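Local structure of beta-N-acetylglucosaminidase-like protein Glycoside hydrolase family 20 (Flavobacterium johnsoniae, 6YHH) at residues 270-282 with 540-552. The protein probably removes terminal N-acetylglucosamine residues from chitin-derived oligosaccharides, as a chitobiase of glycoside hydrolase family 20. Residues are numbered along the deposited sequence; the frame is centred on the assembly and turned at random. Where two conformers were deposited one is given.
Sequences TYRIERNAGIFSP and RNKGGTEYQMYSP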
# COMPACT_ATOMS: atom_id res chain seq x y z
N THR A 270 -14.58 -31.15 16.28
CA THR A 270 -13.43 -32.05 16.16
C THR A 270 -12.22 -31.42 15.36
O THR A 270 -11.04 -31.65 15.63
CB THR A 270 -13.89 -33.46 15.63
OG1 THR A 270 -12.80 -34.16 15.01
CG2 THR A 270 -15.06 -33.39 14.65
N TYR A 271 -12.53 -30.56 14.41
CA TYR A 271 -11.48 -29.88 13.60
C TYR A 271 -11.62 -28.40 13.83
O TYR A 271 -12.70 -27.91 14.15
CB TYR A 271 -11.72 -30.21 12.14
CG TYR A 271 -11.54 -31.68 11.83
CD1 TYR A 271 -10.30 -32.25 11.81
CD2 TYR A 271 -12.63 -32.49 11.58
CE1 TYR A 271 -10.13 -33.60 11.48
CE2 TYR A 271 -12.48 -33.84 11.29
CZ TYR A 271 -11.22 -34.39 11.27
OH TYR A 271 -11.03 -35.73 10.96
N ARG A 272 -10.56 -27.65 13.64
CA ARG A 272 -10.67 -26.21 13.78
C ARG A 272 -9.68 -25.57 12.74
O ARG A 272 -8.82 -26.26 12.19
CB ARG A 272 -10.22 -25.80 15.21
CG ARG A 272 -8.72 -26.06 15.35
CD ARG A 272 -8.07 -26.32 16.71
NE ARG A 272 -6.59 -26.44 16.57
N ILE A 273 -9.86 -24.27 12.47
CA ILE A 273 -8.91 -23.55 11.62
C ILE A 273 -7.56 -23.51 12.42
O ILE A 273 -7.47 -23.12 13.59
CB ILE A 273 -9.36 -22.10 11.33
CG1 ILE A 273 -10.71 -22.00 10.61
CG2 ILE A 273 -8.30 -21.35 10.55
CD1 ILE A 273 -11.25 -20.62 10.58
N GLU A 274 -6.52 -24.00 11.81
CA GLU A 274 -5.26 -24.08 12.47
C GLU A 274 -4.59 -22.68 12.60
O GLU A 274 -4.58 -21.93 11.67
CB GLU A 274 -4.36 -25.01 11.70
CG GLU A 274 -3.03 -25.23 12.30
CD GLU A 274 -3.15 -25.82 13.72
OE1 GLU A 274 -3.98 -26.70 14.05
OE2 GLU A 274 -2.46 -25.23 14.51
N ARG A 275 -4.05 -22.40 13.80
CA ARG A 275 -3.47 -21.08 14.10
C ARG A 275 -1.93 -21.13 14.06
O ARG A 275 -1.28 -20.05 14.07
CB ARG A 275 -3.93 -20.55 15.46
CG ARG A 275 -5.45 -20.45 15.59
CD ARG A 275 -6.04 -19.66 14.46
NE ARG A 275 -7.47 -19.47 14.63
CZ ARG A 275 -8.20 -18.84 13.73
NH1 ARG A 275 -7.66 -18.40 12.67
NH2 ARG A 275 -9.54 -18.76 13.90
N ASN A 276 -1.37 -22.32 14.14
CA ASN A 276 0.10 -22.51 14.15
C ASN A 276 0.55 -22.96 12.78
O ASN A 276 -0.24 -23.26 11.89
CB ASN A 276 0.45 -23.64 15.14
CG ASN A 276 0.27 -23.20 16.57
OD1 ASN A 276 0.32 -22.05 16.88
ND2 ASN A 276 0.11 -24.12 17.43
N ALA A 277 1.87 -22.99 12.57
CA ALA A 277 2.47 -23.57 11.42
C ALA A 277 2.80 -25.02 11.65
O ALA A 277 3.00 -25.45 12.81
CB ALA A 277 3.76 -22.82 11.12
N GLY A 278 2.95 -25.76 10.55
CA GLY A 278 3.37 -27.17 10.68
C GLY A 278 2.64 -28.10 9.73
O GLY A 278 2.10 -27.67 8.75
N ILE A 279 2.83 -29.37 9.99
CA ILE A 279 2.21 -30.45 9.25
C ILE A 279 1.18 -31.04 10.16
O ILE A 279 1.54 -31.49 11.29
CB ILE A 279 3.22 -31.54 8.82
CG1 ILE A 279 4.33 -30.92 7.99
CG2 ILE A 279 2.46 -32.59 8.03
CD1 ILE A 279 5.50 -31.85 7.66
N PHE A 280 -0.06 -31.12 9.73
CA PHE A 280 -1.17 -31.51 10.59
C PHE A 280 -1.82 -32.78 10.11
O PHE A 280 -1.71 -33.17 8.90
CB PHE A 280 -2.16 -30.34 10.77
CG PHE A 280 -1.48 -29.11 11.40
CD1 PHE A 280 -1.28 -29.03 12.77
CD2 PHE A 280 -0.93 -28.15 10.61
CE1 PHE A 280 -0.54 -27.97 13.32
CE2 PHE A 280 -0.25 -27.08 11.15
CZ PHE A 280 -0.05 -26.99 12.50
N SER A 281 -2.54 -33.45 11.03
CA SER A 281 -3.20 -34.70 10.70
C SER A 281 -4.56 -34.69 9.93
O SER A 281 -4.88 -35.70 9.32
CB SER A 281 -3.35 -35.51 11.97
OG SER A 281 -4.23 -34.92 12.82
N PRO A 282 -5.35 -33.61 9.96
CA PRO A 282 -6.67 -33.73 9.35
C PRO A 282 -6.56 -33.95 7.81
O PRO A 282 -5.85 -33.24 7.12
CB PRO A 282 -7.33 -32.37 9.65
CG PRO A 282 -6.71 -31.96 10.97
CD PRO A 282 -5.28 -32.39 10.81
N ARG A 540 13.24 -19.83 12.63
CA ARG A 540 12.61 -18.64 13.19
C ARG A 540 11.41 -18.99 14.07
O ARG A 540 11.28 -18.45 15.18
CB ARG A 540 12.18 -17.63 12.10
CG ARG A 540 11.39 -16.42 12.66
CD ARG A 540 11.35 -15.19 11.74
NE ARG A 540 10.55 -14.18 12.43
CZ ARG A 540 9.96 -13.12 11.90
NH1 ARG A 540 10.15 -12.80 10.65
NH2 ARG A 540 9.28 -12.28 12.63
N ASN A 541 10.53 -19.82 13.56
CA ASN A 541 9.28 -20.22 14.29
C ASN A 541 9.49 -21.66 14.71
O ASN A 541 9.00 -22.58 14.03
CB ASN A 541 8.15 -20.09 13.34
CG ASN A 541 6.81 -20.36 13.98
OD1 ASN A 541 6.72 -20.49 15.19
ND2 ASN A 541 5.77 -20.54 13.18
N LYS A 542 10.23 -21.86 15.78
CA LYS A 542 10.66 -23.21 16.11
C LYS A 542 9.46 -24.07 16.45
O LYS A 542 8.65 -23.72 17.30
CB LYS A 542 11.65 -23.19 17.26
CG LYS A 542 12.88 -22.40 16.90
CD LYS A 542 13.85 -22.24 18.06
CE LYS A 542 15.14 -21.61 17.59
NZ LYS A 542 14.99 -20.20 17.20
N GLY A 543 9.36 -25.21 15.80
CA GLY A 543 8.24 -26.11 16.03
C GLY A 543 6.92 -25.63 15.52
O GLY A 543 5.86 -26.29 15.78
N GLY A 544 6.91 -24.44 14.90
CA GLY A 544 5.64 -23.91 14.39
C GLY A 544 4.77 -23.26 15.43
O GLY A 544 3.72 -22.70 15.06
N THR A 545 5.18 -23.21 16.70
CA THR A 545 4.37 -22.76 17.81
C THR A 545 4.82 -21.43 18.40
O THR A 545 4.16 -20.92 19.32
CB THR A 545 4.31 -23.84 18.90
OG1 THR A 545 5.65 -24.08 19.35
CG2 THR A 545 3.69 -25.11 18.26
N GLU A 546 5.93 -20.87 17.94
CA GLU A 546 6.38 -19.59 18.45
C GLU A 546 5.64 -18.39 17.90
O GLU A 546 5.61 -17.30 18.56
CB GLU A 546 7.88 -19.41 18.19
CG GLU A 546 8.69 -20.43 19.00
CD GLU A 546 10.18 -20.22 18.90
OE1 GLU A 546 10.69 -19.88 17.86
OE2 GLU A 546 10.95 -20.35 19.93
N TYR A 547 5.13 -18.53 16.66
CA TYR A 547 4.30 -17.48 16.05
C TYR A 547 3.01 -18.15 15.57
O TYR A 547 3.06 -19.18 14.90
CB TYR A 547 4.94 -16.95 14.82
CG TYR A 547 6.29 -16.18 14.99
CD1 TYR A 547 7.49 -16.84 15.21
CD2 TYR A 547 6.32 -14.82 14.97
CE1 TYR A 547 8.68 -16.17 15.35
CE2 TYR A 547 7.51 -14.13 15.12
CZ TYR A 547 8.68 -14.78 15.29
OH TYR A 547 9.91 -14.07 15.34
N GLN A 548 1.90 -17.50 15.86
CA GLN A 548 0.65 -17.86 15.30
C GLN A 548 0.34 -17.02 14.08
O GLN A 548 1.00 -16.05 13.79
CB GLN A 548 -0.46 -17.62 16.35
CG GLN A 548 -0.46 -18.73 17.41
CD GLN A 548 0.76 -18.73 18.27
OE1 GLN A 548 1.10 -17.72 18.91
NE2 GLN A 548 1.51 -19.80 18.20
N MET A 549 -0.77 -17.35 13.40
CA MET A 549 -1.14 -16.65 12.19
C MET A 549 -1.73 -15.21 12.51
O MET A 549 -2.11 -14.53 11.60
CB MET A 549 -2.10 -17.45 11.34
CG MET A 549 -1.59 -18.80 10.79
SD MET A 549 -0.06 -18.65 9.89
CE MET A 549 1.11 -19.25 11.10
N TYR A 550 -1.87 -14.90 13.79
CA TYR A 550 -2.25 -13.58 14.25
C TYR A 550 -1.16 -12.88 15.12
O TYR A 550 -1.45 -11.82 15.73
CB TYR A 550 -3.63 -13.60 14.97
CG TYR A 550 -3.68 -14.62 16.04
CD1 TYR A 550 -3.09 -14.45 17.29
CD2 TYR A 550 -4.30 -15.87 15.78
CE1 TYR A 550 -3.14 -15.44 18.28
CE2 TYR A 550 -4.28 -16.87 16.73
CZ TYR A 550 -3.74 -16.65 17.97
OH TYR A 550 -3.82 -17.68 18.89
N SER A 551 0.06 -13.39 15.12
CA SER A 551 1.12 -12.76 15.86
C SER A 551 1.58 -11.47 15.22
O SER A 551 1.32 -11.22 14.02
CB SER A 551 2.30 -13.73 15.92
OG SER A 551 1.99 -14.81 16.79
N PRO A 552 2.29 -10.61 15.98
CA PRO A 552 2.76 -9.37 15.43
C PRO A 552 4.03 -9.53 14.63
O PRO A 552 5.02 -9.98 15.17
CB PRO A 552 2.95 -8.49 16.64
CG PRO A 552 3.33 -9.43 17.70
CD PRO A 552 2.56 -10.68 17.43
O HOH W 1 3.30 -27.05 14.70
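Asn-276 and Gln-548 run alongside each other with their amides at the same end, and these join: Gln-548 NE2 donates to Asn-276 OD1 (2.9 Å) almost straight, at 169°. The two amide planes are turned 68° apart. A bend at chi2 (67°) folds the glutamine back so that NE2 also reaches Thr-545 O of its own loop (3.1 Å); an amide with two N-H groups suits this double task.

Backbone bonds flank this pair. Met-549 N donates to Arg-275 O (2.8 Å), and Ala-277 N to Gly-544 O (3.1 Å). Glycine suits the positive phi of Gly-544 and lets its CA approach Ala-277 O (3.4 Å) in a C-H...O contact.

Van der Waals packing fills in around them. The small methyl of Ala-277 touches the amide of Asn-541 (CB to ND2 3.7 Å) and, more loosely, Met-549 CE, while the aliphatic part of Arg-275 crosses Tyr-550 at about a right angle, CG at the ring edge. The arginine's charge is paired with Asp-204.

The Ala-277 side chain lies about 10 Å from that of Glu-317, the predicted proton donor, so the contact borders the probable active site. Here the catalytic-domain loop between helices 238-243 and 289-302 meets that between strand 532-534 and helix 556-559, with Phe-64 of the second subunit packing on Arg-275.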